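Long-range contacts in glutamine cyclotransferase (PDB 3NOL), which probably catalyses the cyclisation of N-terminal glutamine residues to pyroglutamate with release of ammonia, using a beta-propeller scaffold: residues 42-47 with 242-247; 96-101 with 109-114; 144-149 with 168-173. All coordinates share one frame; numbering follows the deposited sequence.

Interaction 1: residues 42-47 with 242-247. With GOL (glycerol), chain C.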
loop_
_atom_site.group_PDB
_atom_site.type_symbol
_atom_site.label_atom_id
_atom_site.label_comp_id
_atom_site.label_asym_id
_atom_site.label_seq_id
_atom_site.Cartn_x
_atom_site.Cartn_y
_atom_site.Cartn_z
ATOM N N LYS A 42 -15.508 -7.166 -2.197
ATOM C CA LYS A 42 -16.134 -5.857 -2.282
ATOM C C LYS A 42 -15.186 -4.733 -1.828
ATOM O O LYS A 42 -15.553 -3.554 -1.837
ATOM C CB LYS A 42 -17.458 -5.843 -1.481
ATOM C CG LYS A 42 -18.545 -6.740 -2.101
ATOM C CD LYS A 42 -19.900 -6.512 -1.450
ATOM C CE LYS A 42 -20.991 -7.286 -2.170
ATOM N NZ LYS A 42 -20.745 -8.755 -2.151
ATOM N N ALA A 43 -13.959 -5.100 -1.456
ATOM C CA ALA A 43 -13.015 -4.160 -0.866
ATOM C C ALA A 43 -12.108 -3.561 -1.932
ATOM O O ALA A 43 -11.196 -4.254 -2.436
ATOM C CB ALA A 43 -12.159 -4.854 0.233
ATOM N N PHE A 44 -12.331 -2.277 -2.222
ATOM C CA PHE A 44 -11.428 -1.496 -3.090
ATOM C C PHE A 44 -10.190 -1.055 -2.307
ATOM O O PHE A 44 -10.153 0.049 -1.738
ATOM C CB PHE A 44 -12.120 -0.247 -3.653
ATOM C CG PHE A 44 -13.219 -0.539 -4.646
ATOM C CD1 PHE A 44 -14.551 -0.638 -4.218
ATOM C CD2 PHE A 44 -12.922 -0.674 -6.013
ATOM C CE1 PHE A 44 -15.589 -0.864 -5.157
ATOM C CE2 PHE A 44 -13.947 -0.935 -6.952
ATOM C CZ PHE A 44 -15.276 -1.020 -6.524
ATOM N N THR A 45 -9.193 -1.920 -2.256
ATOM C CA THR A 45 -8.002 -1.661 -1.451
ATOM C C THR A 45 -7.266 -0.382 -1.863
ATOM O O THR A 45 -6.864 -0.253 -3.039
ATOM C CB THR A 45 -7.031 -2.866 -1.577
ATOM O OG1 THR A 45 -7.728 -4.062 -1.197
ATOM C CG2 THR A 45 -5.823 -2.668 -0.685
ATOM N N GLU A 46 -7.093 0.558 -0.915
ATOM C CA GLU A 46 -6.344 1.812 -1.165
ATOM C C GLU A 46 -5.115 2.031 -0.242
ATOM O O GLU A 46 -4.318 2.970 -0.431
ATOM C CB GLU A 46 -7.261 3.029 -1.040
ATOM C CG GLU A 46 -8.509 3.028 -1.941
ATOM C CD GLU A 46 -8.180 3.128 -3.431
ATOM O OE1 GLU A 46 -6.989 3.218 -3.799
ATOM O OE2 GLU A 46 -9.130 3.142 -4.257
ATOM N N GLY A 47 -4.999 1.174 0.763
ATOM C CA GLY A 47 -3.910 1.240 1.739
ATOM C C GLY A 47 -3.883 -0.105 2.434
ATOM O O GLY A 47 -4.938 -0.720 2.651
ATOM N N THR A 242 -2.150 -7.846 -2.746
ATOM C CA THR A 242 -3.552 -8.004 -3.118
ATOM C C THR A 242 -3.966 -6.946 -4.169
ATOM O O THR A 242 -3.118 -6.291 -4.800
ATOM C CB THR A 242 -4.489 -8.035 -1.842
ATOM O OG1 THR A 242 -5.817 -8.495 -2.188
ATOM C CG2 THR A 242 -4.553 -6.658 -1.182
ATOM N N GLY A 243 -5.273 -6.823 -4.381
ATOM C CA GLY A 243 -5.782 -5.834 -5.313
ATOM C C GLY A 243 -7.235 -5.490 -5.025
ATOM O O GLY A 243 -7.924 -6.127 -4.167
ATOM N N LYS A 244 -7.706 -4.465 -5.735
ATOM C CA LYS A 244 -9.064 -3.972 -5.497
ATOM C C LYS A 244 -10.077 -5.000 -5.969
ATOM O O LYS A 244 -10.072 -5.368 -7.152
ATOM C CB LYS A 244 -9.270 -2.630 -6.184
ATOM C CG LYS A 244 -8.215 -1.561 -5.776
ATOM C CD LYS A 244 -8.689 -0.165 -6.228
ATOM C CE LYS A 244 -7.585 0.915 -6.192
ATOM N NZ LYS A 244 -8.066 2.257 -6.700
ATOM N N LEU A 245 -10.926 -5.436 -5.035
ATOM C CA LEU A 245 -11.977 -6.474 -5.241
ATOM C C LEU A 245 -11.396 -7.885 -5.415
ATOM O O LEU A 245 -12.124 -8.837 -5.713
ATOM C CB LEU A 245 -12.903 -6.120 -6.413
ATOM C CG LEU A 245 -13.446 -4.684 -6.499
ATOM C CD1 LEU A 245 -14.328 -4.512 -7.749
ATOM C CD2 LEU A 245 -14.224 -4.330 -5.235
ATOM N N TRP A 246 -10.082 -8.017 -5.213
ATOM C CA TRP A 246 -9.428 -9.301 -5.404
ATOM C C TRP A 246 -9.920 -10.297 -4.342
ATOM O O TRP A 246 -10.112 -9.923 -3.177
ATOM C CB TRP A 246 -7.908 -9.136 -5.350
ATOM C CG TRP A 246 -7.344 -8.592 -6.614
ATOM C CD1 TRP A 246 -7.933 -7.697 -7.489
ATOM C CD2 TRP A 246 -6.090 -8.943 -7.185
ATOM N NE1 TRP A 246 -7.092 -7.463 -8.558
ATOM C CE2 TRP A 246 -5.961 -8.222 -8.403
ATOM C CE3 TRP A 246 -5.061 -9.806 -6.798
ATOM C CZ2 TRP A 246 -4.831 -8.341 -9.226
ATOM C CZ3 TRP A 246 -3.944 -9.923 -7.622
ATOM C CH2 TRP A 246 -3.839 -9.195 -8.818
ATOM N N PRO A 247 -10.157 -11.561 -4.743
ATOM C CA PRO A 247 -10.669 -12.572 -3.793
ATOM C C PRO A 247 -9.622 -13.156 -2.846
ATOM O O PRO A 247 -9.974 -13.951 -1.963
ATOM C CB PRO A 247 -11.187 -13.688 -4.720
ATOM C CG PRO A 247 -10.256 -13.592 -5.934
ATOM C CD PRO A 247 -10.018 -12.106 -6.116
HETATM C C1 GOL C . -5.755 5.301 -7.032
HETATM O O1 GOL C . -6.007 4.100 -6.313
HETATM C C2 GOL C . -7.037 6.079 -7.349
HETATM O O2 GOL C . -7.557 6.633 -6.148
HETATM C C3 GOL C . -6.735 7.298 -8.226
HETATM O O3 GOL C . -7.958 7.973 -8.468
#

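Interaction 2: residues 96-101 with 109-114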
loop_
_atom_site.group_PDB
_atom_site.type_symbol
_atom_site.label_atom_id
_atom_site.label_comp_id
_atom_site.label_asym_id
_atom_site.label_seq_id
_atom_site.Cartn_x
_atom_site.Cartn_y
_atom_site.Cartn_z
ATOM N N LYS A 96 4.775 4.508 14.997
ATOM C CA LYS A 96 4.767 4.243 16.437
ATOM C C LYS A 96 3.424 3.588 16.802
ATOM O O LYS A 96 3.063 2.567 16.207
ATOM C CB LYS A 96 5.062 5.529 17.240
ATOM C CG LYS A 96 6.497 6.071 16.971
ATOM C CD LYS A 96 6.766 7.390 17.672
ATOM C CE LYS A 96 8.212 7.820 17.448
ATOM N NZ LYS A 96 8.510 9.132 18.111
ATOM N N ASP A 97 2.677 4.172 17.735
ATOM C CA ASP A 97 1.400 3.569 18.158
ATOM C C ASP A 97 0.209 4.285 17.505
ATOM O O ASP A 97 -0.911 4.310 18.035
ATOM C CB ASP A 97 1.290 3.521 19.697
ATOM C CG ASP A 97 1.469 4.884 20.347
ATOM O OD1 ASP A 97 1.881 5.830 19.648
ATOM O OD2 ASP A 97 1.208 5.002 21.580
ATOM N N LYS A 98 0.466 4.848 16.325
ATOM C CA LYS A 98 -0.544 5.556 15.542
ATOM C C LYS A 98 -0.733 4.918 14.170
ATOM O O LYS A 98 0.126 4.164 13.699
ATOM C CB LYS A 98 -0.124 7.020 15.345
ATOM C CG LYS A 98 0.303 7.729 16.617
ATOM C CD LYS A 98 -0.902 8.093 17.456
ATOM C CE LYS A 98 -0.540 9.055 18.590
ATOM N NZ LYS A 98 -0.532 8.390 19.909
ATOM N N ILE A 99 -1.851 5.249 13.535
ATOM C CA ILE A 99 -2.013 5.007 12.100
ATOM C C ILE A 99 -2.219 6.379 11.475
ATOM O O ILE A 99 -2.935 7.238 12.040
ATOM C CB ILE A 99 -3.193 4.063 11.793
ATOM C CG1 ILE A 99 -2.931 2.683 12.429
ATOM C CG2 ILE A 99 -3.452 3.972 10.245
ATOM C CD1 ILE A 99 -4.045 1.683 12.197
ATOM N N VAL A 100 -1.557 6.597 10.341
ATOM C CA VAL A 100 -1.672 7.837 9.584
ATOM C C VAL A 100 -2.327 7.487 8.242
ATOM O O VAL A 100 -2.029 6.435 7.641
ATOM C CB VAL A 100 -0.288 8.484 9.338
ATOM C CG1 VAL A 100 -0.448 9.799 8.581
ATOM C CG2 VAL A 100 0.490 8.674 10.673
ATOM N N GLY A 101 -3.246 8.331 7.805
ATOM C CA GLY A 101 -4.029 8.063 6.600
ATOM C C GLY A 101 -4.079 9.285 5.683
ATOM O O GLY A 101 -4.133 10.433 6.161
ATOM N N GLY A 109 -4.961 14.644 5.614
ATOM C CA GLY A 109 -4.807 13.339 6.169
ATOM C C GLY A 109 -5.223 13.341 7.626
ATOM O O GLY A 109 -5.561 14.391 8.194
ATOM N N PHE A 110 -5.197 12.154 8.216
ATOM C CA PHE A 110 -5.649 11.946 9.590
ATOM C C PHE A 110 -4.629 11.131 10.337
ATOM O O PHE A 110 -3.825 10.434 9.724
ATOM C CB PHE A 110 -6.998 11.207 9.612
ATOM C CG PHE A 110 -8.110 11.965 8.930
ATOM C CD1 PHE A 110 -8.589 11.557 7.686
ATOM C CD2 PHE A 110 -8.658 13.101 9.538
ATOM C CE1 PHE A 110 -9.633 12.269 7.052
ATOM C CE2 PHE A 110 -9.685 13.833 8.923
ATOM C CZ PHE A 110 -10.166 13.426 7.665
ATOM N N VAL A 111 -4.668 11.234 11.663
ATOM C CA VAL A 111 -3.897 10.364 12.521
ATOM C C VAL A 111 -4.861 9.766 13.534
ATOM O O VAL A 111 -5.639 10.501 14.150
ATOM C CB VAL A 111 -2.773 11.119 13.293
ATOM C CG1 VAL A 111 -1.981 10.115 14.138
ATOM C CG2 VAL A 111 -1.843 11.904 12.322
ATOM N N TRP A 112 -4.824 8.436 13.652
ATOM C CA TRP A 112 -5.630 7.705 14.646
ATOM C C TRP A 112 -4.749 6.947 15.637
ATOM O O TRP A 112 -3.650 6.452 15.283
ATOM C CB TRP A 112 -6.597 6.719 13.945
ATOM C CG TRP A 112 -7.500 7.305 12.856
ATOM C CD1 TRP A 112 -8.753 7.861 13.023
ATOM C CD2 TRP A 112 -7.259 7.288 11.438
ATOM N NE1 TRP A 112 -9.282 8.218 11.797
ATOM C CE2 TRP A 112 -8.384 7.892 10.811
ATOM C CE3 TRP A 112 -6.190 6.844 10.637
ATOM C CZ2 TRP A 112 -8.470 8.062 9.415
ATOM C CZ3 TRP A 112 -6.272 7.012 9.252
ATOM C CH2 TRP A 112 -7.420 7.607 8.651
ATOM N N ASN A 113 -5.216 6.861 16.886
ATOM C CA ASN A 113 -4.602 5.933 17.836
ATOM C C ASN A 113 -4.871 4.507 17.379
ATOM O O ASN A 113 -5.996 4.163 17.027
ATOM C CB ASN A 113 -5.157 6.136 19.250
ATOM C CG ASN A 113 -4.675 7.426 19.910
ATOM O OD1 ASN A 113 -5.274 7.879 20.890
ATOM N ND2 ASN A 113 -3.612 8.017 19.393
ATOM N N ILE A 114 -3.848 3.658 17.394
ATOM C CA ILE A 114 -4.031 2.297 16.888
ATOM C C ILE A 114 -4.989 1.436 17.742
ATOM O O ILE A 114 -5.703 0.588 17.190
ATOM C CB ILE A 114 -2.682 1.566 16.563
ATOM C CG1 ILE A 114 -2.952 0.400 15.598
ATOM C CG2 ILE A 114 -1.995 1.127 17.836
ATOM C CD1 ILE A 114 -1.787 0.033 14.684
#

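Interaction 3: residues 144-149 with 168-173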
loop_
_atom_site.group_PDB
_atom_site.type_symbol
_atom_site.label_atom_id
_atom_site.label_comp_id
_atom_site.label_asym_id
_atom_site.label_seq_id
_atom_site.Cartn_x
_atom_site.Cartn_y
_atom_site.Cartn_z
ATOM N N GLY A 144 0.521 9.219 -7.337
ATOM C CA GLY A 144 0.094 8.911 -8.715
ATOM C C GLY A 144 1.017 9.579 -9.730
ATOM O O GLY A 144 0.873 9.358 -10.930
ATOM N N THR A 145 1.925 10.428 -9.236
ATOM C CA THR A 145 2.977 11.014 -10.067
ATOM C C THR A 145 4.310 10.266 -9.864
ATOM O O THR A 145 4.376 9.330 -9.069
ATOM C CB THR A 145 3.179 12.522 -9.769
ATOM O OG1 THR A 145 3.954 12.672 -8.576
ATOM C CG2 THR A 145 1.811 13.250 -9.621
ATOM N N PRO A 146 5.379 10.658 -10.578
ATOM C CA PRO A 146 6.710 10.075 -10.267
ATOM C C PRO A 146 7.327 10.511 -8.933
ATOM O O PRO A 146 8.386 10.000 -8.542
ATOM C CB PRO A 146 7.602 10.581 -11.419
ATOM C CG PRO A 146 6.651 10.910 -12.516
ATOM C CD PRO A 146 5.456 11.523 -11.772
ATOM N N VAL A 147 6.687 11.460 -8.266
ATOM C CA VAL A 147 7.325 12.131 -7.119
ATOM C C VAL A 147 6.924 11.447 -5.808
ATOM O O VAL A 147 5.714 11.287 -5.533
ATOM C CB VAL A 147 6.959 13.613 -7.064
ATOM C CG1 VAL A 147 7.612 14.271 -5.823
ATOM C CG2 VAL A 147 7.386 14.336 -8.341
ATOM N N LEU A 148 7.927 11.044 -5.024
ATOM C CA LEU A 148 7.711 10.557 -3.650
ATOM C C LEU A 148 8.171 11.614 -2.637
ATOM O O LEU A 148 9.191 12.285 -2.843
ATOM C CB LEU A 148 8.491 9.258 -3.390
ATOM C CG LEU A 148 8.135 8.006 -4.205
ATOM C CD1 LEU A 148 9.076 6.834 -3.839
ATOM C CD2 LEU A 148 6.664 7.636 -3.931
ATOM N N ARG A 149 7.433 11.736 -1.540
ATOM C CA ARG A 149 7.758 12.693 -0.486
ATOM C C ARG A 149 8.004 11.966 0.812
ATOM O O ARG A 149 7.210 11.079 1.199
ATOM C CB ARG A 149 6.611 13.677 -0.292
ATOM C CG ARG A 149 6.508 14.689 -1.394
ATOM C CD ARG A 149 5.195 15.452 -1.249
ATOM N NE ARG A 149 4.090 14.835 -1.988
ATOM C CZ ARG A 149 2.813 15.220 -1.900
ATOM N NH1 ARG A 149 1.895 14.628 -2.648
ATOM N NH2 ARG A 149 2.458 16.202 -1.068
ATOM N N GLY A 168 16.027 5.597 -16.665
ATOM C CA GLY A 168 16.384 7.009 -16.738
ATOM C C GLY A 168 15.211 7.949 -17.008
ATOM O O GLY A 168 15.409 9.159 -17.105
ATOM N N GLU A 169 14.001 7.391 -17.132
ATOM C CA GLU A 169 12.802 8.184 -17.444
ATOM C C GLU A 169 11.789 8.162 -16.297
ATOM O O GLU A 169 11.641 7.158 -15.613
ATOM C CB GLU A 169 12.161 7.728 -18.774
ATOM C CG GLU A 169 13.175 7.592 -19.943
ATOM C CD GLU A 169 13.914 8.885 -20.277
ATOM O OE1 GLU A 169 13.385 9.999 -20.044
ATOM O OE2 GLU A 169 15.052 8.794 -20.780
ATOM N N GLU A 170 11.092 9.279 -16.112
ATOM C CA GLU A 170 10.084 9.398 -15.047
ATOM C C GLU A 170 9.063 8.250 -15.101
ATOM O O GLU A 170 8.581 7.897 -16.177
ATOM C CB GLU A 170 9.343 10.744 -15.208
ATOM C CG GLU A 170 10.106 11.975 -14.651
ATOM C CD GLU A 170 9.898 13.251 -15.477
ATOM O OE1 GLU A 170 8.815 13.411 -16.094
ATOM O OE2 GLU A 170 10.827 14.107 -15.505
ATOM N N LEU A 171 8.713 7.704 -13.931
ATOM C CA LEU A 171 7.737 6.625 -13.851
ATOM C C LEU A 171 6.531 7.115 -13.040
ATOM O O LEU A 171 6.604 7.229 -11.799
ATOM C CB LEU A 171 8.354 5.383 -13.180
ATOM C CG LEU A 171 7.408 4.181 -13.003
ATOM C CD1 LEU A 171 6.853 3.617 -14.346
ATOM C CD2 LEU A 171 8.089 3.066 -12.179
ATOM N N PRO A 172 5.443 7.462 -13.742
ATOM C CA PRO A 172 4.253 7.923 -13.035
ATOM C C PRO A 172 3.346 6.767 -12.570
ATOM O O PRO A 172 3.633 5.574 -12.835
ATOM C CB PRO A 172 3.539 8.743 -14.107
ATOM C CG PRO A 172 3.793 7.921 -15.366
ATOM C CD PRO A 172 5.250 7.499 -15.213
ATOM N N GLU A 173 2.249 7.147 -11.904
ATOM C CA GLU A 173 1.181 6.254 -11.454
ATOM C C GLU A 173 1.576 5.401 -10.239
ATOM O O GLU A 173 0.954 4.372 -9.973
ATOM C CB GLU A 173 0.610 5.376 -12.583
ATOM C CG GLU A 173 0.252 6.170 -13.852
ATOM C CD GLU A 173 -0.690 7.334 -13.558
ATOM O OE1 GLU A 173 -1.610 7.173 -12.739
ATOM O OE2 GLU A 173 -0.501 8.423 -14.149
#

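Interaction 1: residues 42-47 with 242-247
Glu46 and Lys244 carry the charged part of this contact. The lysine chain, extended beyond CG, passes the Thr45 carbonyl and brings NZ to the carboxylate, meeting OE2 at 2.8 Å from the syn side, 24° out of the carboxylate plane; a weak second bond reaches OE1. Glu90, likewise acidic, also comes close to Glu46 OE1. A glycerol, probably from the crystallisation liquor, completes a small polar triangle: its O1 donates to Glu46 OE1 and accepts from Lys244 NZ, each at 2.8 Å. Trp104 and Asn175 also bond this glycerol, consistent with a polar pocket that can take a small ligand.

The contact lies beside the closure of a beta-propeller, where the blade completed by strands 28-38 and 248-256 meets the blade that opens with strand 44-51. A type II beta turn from Gly243 to Trp246 carries the chain away from strand 238-243 and turns Leu245 N to Ala43 O, a 2.9 Å bond whose donor stands above the carbonyl plane. In the same region Thr45 OG1 is hydrogen-bonded to Glu57, so its polar end is used within its own blade.

Apolar packing covers the rest. Placing CG anti to the carbonyl carbon (chi1 -68°) turns the Phe44 ring to Leu245, whose CD2 lies over the centre of one face, 3.6 Å from the centroid and 6° off the ring normal, a CH-pi contact. The other methyl branch, Leu245 CD1, lies 3.7 Å from Phe44 CE2, and the methylene Lys244 CB approaches the same ring obliquely.

Interaction 2: residues 96-101 with 109-114
Ile99 and Trp112 form an antiparallel hydrogen-bonded pair with two short backbone bonds: Ile99 N to Trp112 O and Trp112 N to Ile99 O each measure 2.8 Å. Gly101 and Phe110 repeat the exchange at 2.9 Å, N of each residue to O of the other. A fifth bond extends the pairing past the strand end, from Ile114 N to Asp97 O at 3.1 Å, with the donor tilted 31° from the carbonyl plane. The backbones of Val100 and Val111 bond outward instead, to Ser93 and to Val120 and Arg121 on the flanking strands. Lys98 NZ makes a salt bridge with Asp97 OD1 at 3.5 Å. Trp112 CZ3 approaches Gly101 obliquely, 3.6 Å from Gly101 N, and a beta carbon on the glycine would run into CZ3.

Ile114 holds CG1 anti to the backbone N (chi1 -160°), which sends CD1 across Ile99 at about a right angle, 3.7 Å from Ile99 CG1, while CG2 rests on the Asp97 carbonyl. Truncation to an alanine here would probably open a gap beside Ile99, where CG1 and CD1 had packed, and thin the apolar cover of the Asp97 carbonyl.

The hairpin supplies the middle pair of a four-stranded propeller blade, flanked by strands 89-95 and 119-124; Ile99 and Ile114 face the preceding blade, where both touch Tyr56 of strand 54-61.

Interaction 3: residues 144-149 with 168-173
Pro146, Gly144 and Glu173 give up the most surface in this contact, which lies at the surface of a propeller blade, near its edge strand 169-170. There the turn leading into strand 147-151 meets the chain leaving that short edge strand. Strand 158-166 runs between those two strands, and its Val164 bonds through the backbone to both Pro146 and Leu171, so the two segments come together alongside a shared neighbour.

Gly144 makes the single hydrogen bond of the contact: its carbonyl O accepts from Glu173 N at 2.8 Å. The bond is bent, 140° at the hydrogen, and the donor stands well above the carbonyl plane rather than on a lone pair. Gly144 has a positive phi of 88°, a conformation in which a beta carbon would be jammed against the carbonyl oxygen of the residue before it.

Glu173 also adopts a positive phi. Its side chain starts beside the backbone N and is bent at chi2 (-54°), which brings the carboxylate beside the same carbonyl; OE2 is 3.6 Å from Gly144 O, a proximity of two acceptors and not a bond. Trp130 and Trp189 touch this side chain, and the backbone of Glu173 bonds with Trp189.

Pro146 rests its ring against two residues of the other segment. CG meets Glu170 CB at 3.8 Å, and CD sits 4.1 Å from Pro172 CB, the two proline rings crossing obliquely. Pro146 sits inside an ST turn, in which Thr145 OG1 accepts from Val147 N and also bonds Asp143. Leu171 O is buried without a hydrogen-bonding partner, and what it meets is Pro146 CA, at 3.2 Å in a CA-H...O contact.

Overall arrangement
Followed from the N terminus, the chain first pairs strand 28-38 with strand 248-256 near its other end, then enters the propeller blade that opens with strand 44-51. Interaction 1 closes the longest loop, joining that blade to the blade that holds both chain ends across 194 intervening residues, and the other two contacts nest inside it. Interaction 2 is a local hairpin within the next blade. Interaction 3, in series with it, ties the turn before strand 147-151 to the far edge of the blade after that. The three do not touch: their centres lie about 21 to 26 Å apart, one contact between the blade shared by the chain ends and the blade after it, and two within blades.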